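Local coordinates for protein putative oxidoreductase (Magnetospirillum magnetotacticum, PDB 3C1A) that probably acts as an NAD(P)-dependent oxidoreductase, pairing an N-terminal dinucleotide-binding Rossmann domain with a GFO/IDH/MocA-type C-terminal domain, at residues R12-G17 with R62-A67; A235-A240 with N263-Q268; K100-D105 with S299-G304; S178-L183 with A220-C225; M122-H127 with A288-Q293. One frame throughout, in Å; residues are numbered along the deposited sequence.

Contact 1: R12-G17 with R62-A67; sequences RLALIG and RSVVSA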
# COMPACT_ATOMS: atom_id res chain seq x y z
N ARG A 12 -21.92 -2.80 5.07
CA ARG A 12 -22.17 -3.48 3.82
C ARG A 12 -21.17 -3.01 2.77
O ARG A 12 -21.23 -1.89 2.32
CB ARG A 12 -23.62 -3.26 3.44
CG ARG A 12 -24.58 -3.77 4.56
CD ARG A 12 -26.03 -3.50 4.22
NE ARG A 12 -26.32 -2.07 4.15
CZ ARG A 12 -26.61 -1.30 5.20
NH1 ARG A 12 -26.65 -1.80 6.44
NH2 ARG A 12 -26.85 -0.01 5.03
N LEU A 13 -20.24 -3.89 2.44
CA LEU A 13 -19.17 -3.63 1.52
C LEU A 13 -19.38 -4.30 0.20
O LEU A 13 -19.97 -5.36 0.13
CB LEU A 13 -17.83 -4.13 2.06
CG LEU A 13 -17.34 -3.60 3.39
CD1 LEU A 13 -15.97 -4.28 3.74
CD2 LEU A 13 -17.23 -2.09 3.35
N ALA A 14 -18.88 -3.67 -0.85
CA ALA A 14 -18.85 -4.30 -2.16
C ALA A 14 -17.43 -4.24 -2.71
O ALA A 14 -16.66 -3.35 -2.36
CB ALA A 14 -19.84 -3.62 -3.10
N LEU A 15 -17.09 -5.22 -3.55
CA LEU A 15 -15.75 -5.32 -4.11
C LEU A 15 -15.81 -5.26 -5.63
O LEU A 15 -16.62 -5.97 -6.29
CB LEU A 15 -15.11 -6.62 -3.63
CG LEU A 15 -13.75 -7.04 -4.21
CD1 LEU A 15 -12.71 -5.98 -3.90
CD2 LEU A 15 -13.35 -8.40 -3.65
N ILE A 16 -15.01 -4.36 -6.20
CA ILE A 16 -14.91 -4.29 -7.62
C ILE A 16 -13.48 -4.78 -7.88
O ILE A 16 -12.52 -4.12 -7.47
CB ILE A 16 -15.17 -2.89 -8.19
CG1 ILE A 16 -16.61 -2.44 -7.84
CG2 ILE A 16 -14.91 -2.91 -9.68
CD1 ILE A 16 -16.86 -0.96 -7.98
N GLY A 17 -13.37 -5.95 -8.50
CA GLY A 17 -12.08 -6.62 -8.70
C GLY A 17 -11.85 -6.98 -10.14
O GLY A 17 -12.78 -7.34 -10.85
N ARG A 62 -20.74 -0.52 -12.48
CA ARG A 62 -21.70 0.54 -12.23
C ARG A 62 -22.86 0.12 -11.33
O ARG A 62 -23.41 0.95 -10.57
CB ARG A 62 -22.23 1.11 -13.54
CG ARG A 62 -21.18 1.86 -14.29
CD ARG A 62 -21.67 2.31 -15.66
NE ARG A 62 -20.58 2.91 -16.42
CZ ARG A 62 -19.60 2.22 -17.02
NH1 ARG A 62 -19.55 0.89 -16.95
NH2 ARG A 62 -18.66 2.88 -17.69
N SER A 63 -23.27 -1.14 -11.41
CA SER A 63 -24.34 -1.65 -10.55
C SER A 63 -23.92 -1.74 -9.09
O SER A 63 -24.77 -1.76 -8.18
CB SER A 63 -24.83 -3.00 -11.03
OG SER A 63 -25.27 -2.91 -12.39
N VAL A 64 -22.62 -1.86 -8.84
CA VAL A 64 -22.14 -1.85 -7.45
C VAL A 64 -22.29 -0.47 -6.85
O VAL A 64 -22.80 -0.34 -5.74
CB VAL A 64 -20.71 -2.37 -7.34
CG1 VAL A 64 -20.16 -2.09 -5.94
CG2 VAL A 64 -20.70 -3.86 -7.65
N VAL A 65 -21.91 0.57 -7.60
CA VAL A 65 -21.98 1.95 -7.07
C VAL A 65 -23.40 2.54 -7.08
O VAL A 65 -23.68 3.51 -6.37
CB VAL A 65 -20.99 2.95 -7.78
CG1 VAL A 65 -19.54 2.34 -7.94
CG2 VAL A 65 -21.50 3.43 -9.10
N SER A 66 -24.31 1.97 -7.87
CA SER A 66 -25.71 2.40 -7.86
C SER A 66 -26.55 1.66 -6.83
O SER A 66 -27.74 1.91 -6.73
CB SER A 66 -26.37 2.21 -9.22
OG SER A 66 -25.69 2.97 -10.20
N ALA A 67 -25.92 0.76 -6.08
CA ALA A 67 -26.62 -0.15 -5.19
C ALA A 67 -27.02 0.60 -3.94
O ALA A 67 -26.16 1.24 -3.33
CB ALA A 67 -25.69 -1.33 -4.84

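Contact 2: A235-A240 with N263-Q268; sequences AVFGEA and NWPVGQ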
# COMPACT_ATOMS: atom_id res chain seq x y z
N ALA A 235 15.17 -0.61 7.20
CA ALA A 235 15.96 -0.27 8.38
C ALA A 235 15.86 1.22 8.56
O ALA A 235 15.91 1.92 7.58
CB ALA A 235 17.40 -0.69 8.17
N VAL A 236 15.68 1.69 9.79
CA VAL A 236 15.68 3.14 10.07
C VAL A 236 16.89 3.42 10.97
O VAL A 236 16.98 2.91 12.07
CB VAL A 236 14.34 3.66 10.71
CG1 VAL A 236 14.43 5.17 10.98
CG2 VAL A 236 13.16 3.40 9.77
N PHE A 237 17.83 4.20 10.46
CA PHE A 237 19.09 4.42 11.17
C PHE A 237 18.98 5.73 11.92
O PHE A 237 18.71 6.78 11.35
CB PHE A 237 20.29 4.48 10.20
CG PHE A 237 20.47 3.23 9.36
CD1 PHE A 237 21.27 2.18 9.80
CD2 PHE A 237 19.87 3.14 8.12
CE1 PHE A 237 21.43 1.05 9.04
CE2 PHE A 237 20.03 2.00 7.34
CZ PHE A 237 20.79 0.95 7.81
N GLY A 238 19.21 5.68 13.22
CA GLY A 238 19.25 6.91 14.00
C GLY A 238 20.56 7.09 14.71
O GLY A 238 21.46 6.24 14.64
N GLU A 239 20.66 8.18 15.46
CA GLU A 239 21.89 8.50 16.20
C GLU A 239 22.22 7.47 17.29
O GLU A 239 23.39 7.31 17.67
CB GLU A 239 21.77 9.84 16.89
CG GLU A 239 21.72 11.01 15.98
CD GLU A 239 21.68 12.31 16.73
OE1 GLU A 239 21.36 12.28 17.95
OE2 GLU A 239 21.94 13.35 16.09
N ALA A 240 21.20 6.82 17.83
CA ALA A 240 21.35 5.99 19.03
C ALA A 240 20.99 4.53 18.85
O ALA A 240 21.21 3.75 19.76
CB ALA A 240 20.52 6.60 20.17
N ASN A 263 24.70 0.37 6.38
CA ASN A 263 24.67 -1.00 5.97
C ASN A 263 23.65 -1.74 6.80
O ASN A 263 23.40 -1.38 7.92
CB ASN A 263 26.03 -1.68 6.20
CG ASN A 263 27.07 -1.34 5.15
OD1 ASN A 263 26.75 -0.90 4.03
ND2 ASN A 263 28.33 -1.56 5.49
N TRP A 264 23.12 -2.81 6.25
CA TRP A 264 22.21 -3.67 6.98
C TRP A 264 22.89 -4.22 8.22
O TRP A 264 23.94 -4.85 8.13
CB TRP A 264 21.77 -4.84 6.12
CG TRP A 264 20.96 -4.48 4.97
CD1 TRP A 264 21.34 -4.53 3.68
CD2 TRP A 264 19.60 -4.03 4.98
NE1 TRP A 264 20.30 -4.13 2.87
CE2 TRP A 264 19.22 -3.83 3.65
CE3 TRP A 264 18.66 -3.78 5.99
CZ2 TRP A 264 17.96 -3.39 3.28
CZ3 TRP A 264 17.41 -3.35 5.63
CH2 TRP A 264 17.08 -3.14 4.28
N PRO A 265 22.29 -3.99 9.39
CA PRO A 265 22.81 -4.64 10.57
C PRO A 265 23.00 -6.15 10.41
O PRO A 265 22.09 -6.85 9.99
CB PRO A 265 21.77 -4.33 11.63
CG PRO A 265 21.22 -3.02 11.20
CD PRO A 265 21.15 -3.11 9.73
N VAL A 266 24.19 -6.62 10.78
CA VAL A 266 24.45 -8.04 10.92
C VAL A 266 24.25 -8.40 12.39
O VAL A 266 24.56 -7.60 13.28
CB VAL A 266 25.90 -8.40 10.50
CG1 VAL A 266 26.09 -9.93 10.50
CG2 VAL A 266 26.22 -7.82 9.13
N GLY A 267 23.73 -9.59 12.65
CA GLY A 267 23.44 -10.00 14.02
C GLY A 267 21.96 -9.96 14.32
O GLY A 267 21.18 -9.35 13.59
N GLN A 268 21.58 -10.61 15.42
CA GLN A 268 20.17 -10.83 15.76
C GLN A 268 19.45 -9.55 16.17
O GLN A 268 18.29 -9.33 15.78
CB GLN A 268 20.04 -11.89 16.88

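Contact 3: K100-D105 with S299-G304; sequences KPLTLD and SPLELG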
# COMPACT_ATOMS: atom_id res chain seq x y z
N LYS A 100 -3.34 0.33 -3.79
CA LYS A 100 -2.19 1.10 -4.31
C LYS A 100 -1.69 0.54 -5.64
O LYS A 100 -1.90 -0.63 -5.93
CB LYS A 100 -1.03 1.08 -3.29
CG LYS A 100 -0.58 -0.35 -2.89
CD LYS A 100 0.58 -0.32 -1.91
N PRO A 101 -1.05 1.38 -6.48
CA PRO A 101 -0.93 2.81 -6.34
C PRO A 101 -2.27 3.50 -6.63
O PRO A 101 -3.06 3.01 -7.43
CB PRO A 101 0.11 3.19 -7.41
CG PRO A 101 0.03 2.19 -8.40
CD PRO A 101 -0.36 0.90 -7.68
N LEU A 102 -2.52 4.63 -5.98
CA LEU A 102 -3.76 5.35 -6.13
C LEU A 102 -4.15 5.43 -7.62
O LEU A 102 -5.27 5.10 -8.03
CB LEU A 102 -3.61 6.76 -5.56
CG LEU A 102 -4.73 7.79 -5.78
CD1 LEU A 102 -6.13 7.14 -5.35
CD2 LEU A 102 -4.54 9.00 -4.97
N THR A 103 -3.21 5.94 -8.42
CA THR A 103 -3.33 5.98 -9.85
C THR A 103 -1.92 5.80 -10.41
O THR A 103 -0.97 5.62 -9.65
CB THR A 103 -3.92 7.29 -10.38
OG1 THR A 103 -3.02 8.38 -10.14
CG2 THR A 103 -5.29 7.59 -9.74
N LEU A 104 -1.81 5.83 -11.73
CA LEU A 104 -0.51 5.86 -12.37
C LEU A 104 -0.34 7.23 -13.02
O LEU A 104 0.48 7.37 -13.91
CB LEU A 104 -0.37 4.76 -13.43
CG LEU A 104 -0.67 3.32 -13.00
CD1 LEU A 104 -0.56 2.40 -14.22
CD2 LEU A 104 0.25 2.81 -11.90
N ASP A 105 -1.11 8.23 -12.57
CA ASP A 105 -1.18 9.51 -13.24
C ASP A 105 -1.51 10.60 -12.23
O ASP A 105 -2.53 10.50 -11.54
CB ASP A 105 -2.29 9.46 -14.28
CG ASP A 105 -2.40 10.74 -15.04
OD1 ASP A 105 -1.50 10.99 -15.86
OD2 ASP A 105 -3.33 11.54 -14.79
N SER A 299 -3.77 5.78 6.25
CA SER A 299 -3.38 5.83 4.86
C SER A 299 -4.41 6.60 4.03
O SER A 299 -5.11 6.01 3.20
CB SER A 299 -3.23 4.40 4.35
OG SER A 299 -2.62 4.36 3.07
N PRO A 300 -4.49 7.93 4.24
CA PRO A 300 -5.46 8.73 3.54
C PRO A 300 -5.19 8.95 2.07
O PRO A 300 -4.08 8.77 1.57
CB PRO A 300 -5.36 10.09 4.26
CG PRO A 300 -3.99 10.15 4.73
CD PRO A 300 -3.69 8.75 5.17
N LEU A 301 -6.23 9.38 1.40
CA LEU A 301 -6.15 9.77 0.02
C LEU A 301 -5.00 10.75 -0.28
O LEU A 301 -4.33 10.64 -1.33
CB LEU A 301 -7.48 10.42 -0.37
CG LEU A 301 -7.59 10.92 -1.80
CD1 LEU A 301 -7.21 9.85 -2.81
CD2 LEU A 301 -9.01 11.38 -1.97
N GLU A 302 -4.80 11.72 0.61
CA GLU A 302 -3.73 12.73 0.40
C GLU A 302 -2.36 12.09 0.35
O GLU A 302 -1.48 12.49 -0.41
CB GLU A 302 -3.73 13.78 1.50
CG GLU A 302 -2.75 14.94 1.23
CD GLU A 302 -2.92 15.50 -0.19
OE1 GLU A 302 -4.09 15.72 -0.61
OE2 GLU A 302 -1.88 15.68 -0.88
N LEU A 303 -2.15 11.09 1.17
CA LEU A 303 -0.91 10.34 1.10
C LEU A 303 -0.77 9.59 -0.21
O LEU A 303 0.31 9.57 -0.76
CB LEU A 303 -0.78 9.38 2.28
CG LEU A 303 0.54 8.62 2.44
CD1 LEU A 303 1.72 9.54 2.59
CD2 LEU A 303 0.48 7.65 3.64
N GLY A 304 -1.86 8.98 -0.70
CA GLY A 304 -1.84 8.29 -2.00
C GLY A 304 -1.47 9.26 -3.11
O GLY A 304 -0.69 8.92 -4.02
O HOH W 1 -0.60 5.46 -3.92

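Contact 4: S178-L183 with A220-C225; sequences SMVLDL and AHIRLC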
# COMPACT_ATOMS: atom_id res chain seq x y z
N SER A 178 5.16 5.02 0.29
CA SER A 178 4.17 5.29 1.33
C SER A 178 4.79 5.22 2.73
O SER A 178 4.48 6.04 3.60
CB SER A 178 2.97 4.33 1.24
OG SER A 178 3.34 2.97 1.35
N MSE A 179 5.66 4.24 2.92
CA MSE A 179 6.31 4.01 4.20
C MSE A 179 7.28 5.17 4.52
O MSE A 179 7.22 5.75 5.61
CB MSE A 179 7.02 2.66 4.17
CG MSE A 179 7.77 2.30 5.41
SE MSE A 179 9.60 2.97 5.43
CE MSE A 179 10.33 1.83 4.12
N VAL A 180 8.09 5.57 3.54
CA VAL A 180 9.04 6.67 3.73
C VAL A 180 8.34 8.01 4.02
O VAL A 180 8.66 8.67 5.01
CB VAL A 180 10.02 6.75 2.56
CG1 VAL A 180 10.97 7.90 2.76
CG2 VAL A 180 10.87 5.44 2.47
N LEU A 181 7.36 8.39 3.20
CA LEU A 181 6.55 9.58 3.46
C LEU A 181 5.80 9.54 4.80
O LEU A 181 5.72 10.57 5.50
CB LEU A 181 5.57 9.86 2.33
CG LEU A 181 6.08 10.03 0.88
CD1 LEU A 181 4.92 10.38 -0.10
CD2 LEU A 181 7.17 11.07 0.76
N ASP A 182 5.28 8.38 5.18
CA ASP A 182 4.63 8.22 6.48
C ASP A 182 5.60 8.42 7.66
O ASP A 182 5.30 9.16 8.61
CB ASP A 182 3.95 6.87 6.61
CG ASP A 182 3.19 6.75 7.91
OD1 ASP A 182 2.28 7.59 8.15
OD2 ASP A 182 3.50 5.82 8.68
N LEU A 183 6.78 7.83 7.55
CA LEU A 183 7.89 8.06 8.51
C LEU A 183 8.33 9.50 8.61
O LEU A 183 8.51 10.00 9.72
CB LEU A 183 9.11 7.21 8.12
CG LEU A 183 10.39 7.25 8.97
CD1 LEU A 183 10.06 6.82 10.40
CD2 LEU A 183 11.56 6.40 8.41
N ALA A 220 16.59 8.58 1.96
CA ALA A 220 15.91 7.28 1.96
C ALA A 220 16.27 6.66 0.64
O ALA A 220 16.14 7.30 -0.41
CB ALA A 220 14.38 7.44 2.06
N HIS A 221 16.82 5.45 0.69
CA HIS A 221 17.16 4.66 -0.51
C HIS A 221 16.25 3.43 -0.55
O HIS A 221 16.24 2.57 0.36
CB HIS A 221 18.62 4.21 -0.54
CG HIS A 221 19.61 5.33 -0.47
ND1 HIS A 221 20.50 5.47 0.57
CD2 HIS A 221 19.87 6.36 -1.31
CE1 HIS A 221 21.25 6.54 0.38
NE2 HIS A 221 20.89 7.10 -0.77
N ILE A 222 15.49 3.34 -1.62
CA ILE A 222 14.51 2.29 -1.80
C ILE A 222 14.93 1.40 -2.95
O ILE A 222 14.86 1.83 -4.09
CB ILE A 222 13.14 2.90 -2.13
CG1 ILE A 222 12.61 3.73 -0.95
CG2 ILE A 222 12.14 1.85 -2.67
CD1 ILE A 222 11.34 4.59 -1.33
N ARG A 223 15.33 0.18 -2.65
CA ARG A 223 15.74 -0.75 -3.70
C ARG A 223 14.61 -1.73 -4.08
O ARG A 223 14.01 -2.37 -3.22
CB ARG A 223 17.00 -1.52 -3.29
CG ARG A 223 17.68 -2.25 -4.47
CD ARG A 223 18.54 -3.40 -4.03
NE ARG A 223 19.05 -4.14 -5.17
CZ ARG A 223 19.54 -5.38 -5.11
NH1 ARG A 223 19.64 -6.03 -3.95
NH2 ARG A 223 19.99 -5.96 -6.22
N LEU A 224 14.34 -1.78 -5.39
CA LEU A 224 13.37 -2.67 -6.04
C LEU A 224 14.10 -3.47 -7.13
O LEU A 224 14.65 -2.89 -8.09
CB LEU A 224 12.24 -1.88 -6.71
CG LEU A 224 11.67 -0.65 -5.98
CD1 LEU A 224 10.75 0.22 -6.89
CD2 LEU A 224 10.95 -1.09 -4.69
N CYS A 225 14.09 -4.79 -6.97
CA CYS A 225 14.72 -5.74 -7.88
C CYS A 225 13.91 -7.03 -8.06
O CYS A 225 13.63 -7.74 -7.09
CB CYS A 225 16.10 -6.04 -7.39
SG CYS A 225 16.92 -7.27 -8.44

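Contact 5: M122-H127 with A288-Q293; sequences MVWVEH and AGAVRQ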
# COMPACT_ATOMS: atom_id res chain seq x y z
N MSE A 122 -15.20 9.64 2.36
CA MSE A 122 -13.98 9.07 2.91
C MSE A 122 -13.30 8.17 1.84
O MSE A 122 -13.94 7.29 1.28
CB MSE A 122 -14.32 8.29 4.18
CG MSE A 122 -13.13 7.89 4.90
SE MSE A 122 -13.70 6.71 6.33
CE MSE A 122 -13.85 5.02 5.49
N VAL A 123 -12.02 8.44 1.52
CA VAL A 123 -11.23 7.63 0.59
C VAL A 123 -9.91 7.26 1.25
O VAL A 123 -9.15 8.14 1.65
CB VAL A 123 -10.99 8.37 -0.79
CG1 VAL A 123 -10.09 7.52 -1.79
CG2 VAL A 123 -12.34 8.73 -1.38
N TRP A 124 -9.69 5.96 1.43
CA TRP A 124 -8.45 5.46 1.96
C TRP A 124 -7.73 4.77 0.83
O TRP A 124 -8.37 4.19 -0.05
CB TRP A 124 -8.71 4.44 3.07
CG TRP A 124 -9.21 4.98 4.38
CD1 TRP A 124 -9.75 6.20 4.61
CD2 TRP A 124 -9.23 4.30 5.64
NE1 TRP A 124 -10.13 6.33 5.94
CE2 TRP A 124 -9.79 5.18 6.60
CE3 TRP A 124 -8.82 3.04 6.05
CZ2 TRP A 124 -9.95 4.83 7.94
CZ3 TRP A 124 -8.99 2.70 7.39
CH2 TRP A 124 -9.55 3.59 8.30
N VAL A 125 -6.39 4.84 0.84
CA VAL A 125 -5.61 4.05 -0.08
C VAL A 125 -4.97 2.85 0.68
O VAL A 125 -4.43 3.00 1.77
CB VAL A 125 -4.56 4.86 -0.78
CG1 VAL A 125 -3.71 3.96 -1.70
CG2 VAL A 125 -5.24 6.01 -1.57
N GLU A 126 -5.05 1.67 0.08
CA GLU A 126 -4.56 0.44 0.70
C GLU A 126 -3.05 0.26 0.54
O GLU A 126 -2.58 -0.47 -0.35
CB GLU A 126 -5.30 -0.81 0.17
CG GLU A 126 -5.42 -1.96 1.21
CD GLU A 126 -4.24 -2.94 1.20
OE1 GLU A 126 -3.99 -3.56 0.13
OE2 GLU A 126 -3.59 -3.12 2.27
N HIS A 127 -2.30 0.94 1.38
CA HIS A 127 -0.84 0.85 1.44
C HIS A 127 -0.60 -0.08 2.61
O HIS A 127 -0.67 0.31 3.77
CB HIS A 127 -0.18 2.19 1.73
CG HIS A 127 -0.27 3.19 0.62
ND1 HIS A 127 -0.87 4.42 0.80
CD2 HIS A 127 0.21 3.19 -0.65
CE1 HIS A 127 -0.79 5.11 -0.32
NE2 HIS A 127 -0.17 4.37 -1.22
N ALA A 288 -13.67 -0.67 7.42
CA ALA A 288 -15.11 -0.95 7.61
C ALA A 288 -15.60 -0.22 8.85
O ALA A 288 -16.71 0.34 8.87
CB ALA A 288 -15.41 -2.44 7.67
N GLY A 289 -14.74 -0.16 9.86
CA GLY A 289 -15.05 0.54 11.11
C GLY A 289 -15.17 2.04 11.05
O GLY A 289 -15.79 2.65 11.92
N ALA A 290 -14.59 2.65 10.02
CA ALA A 290 -14.65 4.07 9.87
C ALA A 290 -15.78 4.53 8.94
O ALA A 290 -16.07 5.72 8.84
CB ALA A 290 -13.31 4.57 9.43
N VAL A 291 -16.48 3.59 8.28
CA VAL A 291 -17.38 3.97 7.19
C VAL A 291 -18.49 4.88 7.75
O VAL A 291 -18.79 5.92 7.17
CB VAL A 291 -17.95 2.69 6.44
CG1 VAL A 291 -19.21 3.04 5.63
CG2 VAL A 291 -16.87 2.07 5.51
N ARG A 292 -19.08 4.47 8.86
CA ARG A 292 -20.20 5.17 9.47
C ARG A 292 -19.77 6.28 10.42
O ARG A 292 -20.62 7.02 10.92
CB ARG A 292 -21.09 4.18 10.22
CG ARG A 292 -21.63 3.07 9.36
CD ARG A 292 -22.42 2.10 10.15
NE ARG A 292 -23.00 1.11 9.26
CZ ARG A 292 -23.49 -0.06 9.62
NH1 ARG A 292 -23.50 -0.44 10.89
NH2 ARG A 292 -23.99 -0.86 8.70
N GLN A 293 -18.48 6.40 10.67
CA GLN A 293 -17.92 7.47 11.48
C GLN A 293 -16.59 7.85 10.87
O GLN A 293 -15.53 7.45 11.37
CB GLN A 293 -17.76 7.03 12.92
CG GLN A 293 -17.33 8.18 13.82
CD GLN A 293 -17.39 7.84 15.30
OE1 GLN A 293 -16.36 7.77 15.97
NE2 GLN A 293 -18.60 7.62 15.82

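Contact 1: R12-G17 with R62-A67
A small, buried, wholly apolar contact sets Ala-14 and Ile-16 of a central strand against Val-64 and Val-65 of a short helix, within the Rossmann fold of the N-terminal domain. Strand 11-17 lies between strands 35-42 and 72-76 of the parallel sheet. It ends at Gly-17, the first glycine of the G-x-G-x-x-G sequence that in such folds forms the turn beneath a dinucleotide. Because side chains alternate along a strand, Ala-14 and Ile-16 both point toward helix 62-65, whereas Leu-15 turns to the other face and packs on Leu-37 and Leu-40. Val-64 carries the helix side of the contact and meets both strand residues. Its CG1, anti to the backbone N (chi1 169°), is the branch that touches both, 4.0 Å from Ile-16 CD1. The side chains of Val-64 and Ile-16 run alongside each other, pointing opposite ways, and Val-64 CB still lies 4.1 Å from Ile-16 CG1. The tip of the isoleucine carries on to the second valine, with 4.3 Å between Ile-16 CD1 and Val-65 CG1. Trp-61, Val-73 and Thr-77 also pack on Ile-16. An alanine at Ile-16 would remove CG1, CG2 and CD1, and is likely to leave Val-65 without its partner on the strand and Val-64 with Ala-14 as its one remaining partner on segment 12-17. Ser-92 OG hydrogen-bonds to Val-65 O. The tightest pair is Ala-14 CB and Val-64 CG1 at 3.2 Å, short for two methyl groups, so the exact spacing is doubtful.

Contact 2: A235-A240 with N263-Q268
Phe-237, on strand 229-238 of the C-terminal domain's large mixed sheet, reaches into the loop that carries Asn-263, Trp-264 and Pro-265 toward short strand 270-271. From CB, which points toward the loop, the side chain departs with CG beside the backbone N (chi1 -58°), and the ring stands nearly perpendicular to the CA-CB-CG plane (chi2 -91°). This sends the CE1 and CZ end of the ring into the loop. CE1 comes first: it sits 3.3 Å from Asn-263 O and 4.2 Å from Pro-265 CD, which approaches the ring obliquely. At the tip, CZ shares the same carbonyl, 3.5 Å from Asn-263 O. The oxygen lies at the ring edge and near its plane, facing C-H groups and not the pi cloud. Two residues earlier on the strand, Ala-235 CB meets the six-membered ring of Trp-264 at 3.7 Å from CZ3. The indole starts out away from the strand but swings its far end back, and it also makes cation-pi contacts with Arg-152 and Arg-233. Pro-265 continues the cover over Thr-242 and Val-244 of the next strand. With no hydrogen bond between them, the two segments meet through apolar surfaces; the cation-pi contacts of Trp-264 add to the hold on the sheet, and the slightly positive ring edge of Phe-237 probably gives the carbonyl oxygen a mildly favourable neighbour.

Contact 3: K100-D105 with S299-G304
Leu-102 and Leu-301 adopt the same rotamer, CG anti to the backbone N in both (chi1 172° and 179°), which carries CD2 of Leu-102 and CD1 of Leu-301 into contact. Leu-102 follows the Glu-Lys-Pro sequence that in GFO/IDH/MocA oxidoreductases runs on from the end of the fifth strand of the Rossmann fold; the peptide bond before Pro-101 is cis. Across from it begins the C-terminal helix 301-314. The two side chains meet at a slant, with Leu-102 CD2 3.5 Å from Leu-301 CD1. The same CD2 rests on the helix backbone, 3.6 Å from Gly-304 C. Glycine suits this spot: a CB there would point at Leu-102 and crowd its CD2, and the alpha carbons of Leu-102 and Gly-304 are 5.4 Å apart. One turn of helix is already formed at this point, since Gly-304 N bonds to Pro-300 O. A water also bridges the backbones, accepting from Leu-102 N at 2.9 Å and donating only weakly to Gly-304 O. Around the pair, Val-308 packs on Leu-102, and Val-112 and Ala-116 pack on Leu-301, so Leu-301 also joins helix 301-314 to helix 106-119. That neighbouring helix is capped by Asp-105, whose OD2 accepts from Glu-108 N. The turn leading into it is pinned by Thr-103 OG1, which donates to Asp-105 O at 2.6 Å from 43° above the carbonyl plane.

Contact 4: S178-L183 with A220-C225
Val-180, near the C-terminal end of helix 168-184, points toward strand 218-225 and divides its two methyls between Ala-220 and Ile-222. CG1, anti to the backbone N (chi1 179°), lies 3.5 Å from Ala-220 CB. The other branch, CG2, faces further along the strand: it meets Ile-222 CD1 at 3.9 Å while remaining 4.1 Å from Ala-220 CB. Val-180 and Ile-222 thus reach for one another tip to tip, the isoleucine having its CG1 beside the backbone N and its chain extended to CD1. Ala-220, with no more than a methyl to offer, is approached closely by the valine, and the alpha carbons of Val-180 and Ala-220 stand 7.1 Å apart. No polar atom is engaged between the two segments.

The strand alternates. Ala-220 and Ile-222 point to the helix, while His-221 points away and Arg-223, on that other face, forms salt bridges with Asp-208 and Glu-154. Moving along the strand, contacts pass back toward the start of the helix: Ile-222 also touches Asp-176 and Val-177, and Leu-224 touches Asp-176 and Met-168, so helix and strand run in roughly opposing directions. On adjoining strands Phe-215 packs on Val-180, and Val-151 and Ile-148 receive Leu-183. Asp-182, turned from the sheet, is paired with Lys-139. A helix laid in this way along one face of a broad, largely antiparallel sheet is the alpha/beta layering of the GFO/IDH/MocA C-terminal domain.

Contact 5: M122-H127 with A288-Q293
The selenium of selenomethionine Met-122 faces a backbone carbonyl, 3.6 Å from Ala-290 O, at an outermost strand of the Rossmann sheet. Strand 123-126 is the last of the six parallel strands, and the chain comes back to it with segment 288-293, on helix 279-290, after building the C-terminal domain. Ala-290 CB touches both Met-122, just before the strand, and Trp-124 on it: it lies 3.8 Å from Met-122 SE and 3.7 Å from Trp-124 CZ2, approaching the indole obliquely. Met-122 begins extended, with CG anti to the backbone N, then bends at its last torsion (chi3 83°). The bend carries CE over one face of the Trp-124 ring, offset toward the rim and 4.0 Å above the plane, so methyl, indole and Ala-290 close on one another. Phe-287 and Pro-294 also pack on Met-122. The indole is fixed by a bond from Trp-124 NE1 to Glu-295 O, which satisfies its buried N-H. Val-291 CB points away from the strand, yet Val-291 CG2 lies 4.2 Å from Met-122 CE.

How the contacts relate
Contacts 1 and 5 belong to the parallel Rossmann sheet, with centres about 15 Å apart; they meet where the guanidinium groups of Arg-12 and Arg-292 come close, Arg-292 being paired with Glu-71. Contacts 2 and 4, centres about 16 Å apart, reach the mixed sheet of the C-terminal domain and touch through Val-236 and Leu-183. Contact 3 lies between, nearest the chain's centre: Leu-303 packs on Leu-181 of contact 4, and Ser-299 OG probably bonds to Val-125 O and His-127 ND1 of contact 5. Contact 1 closes first along the chain; contacts 3 and 5 then enclose contacts 4 and 2, so the final helices return to the N-terminal domain and tie the two domains together.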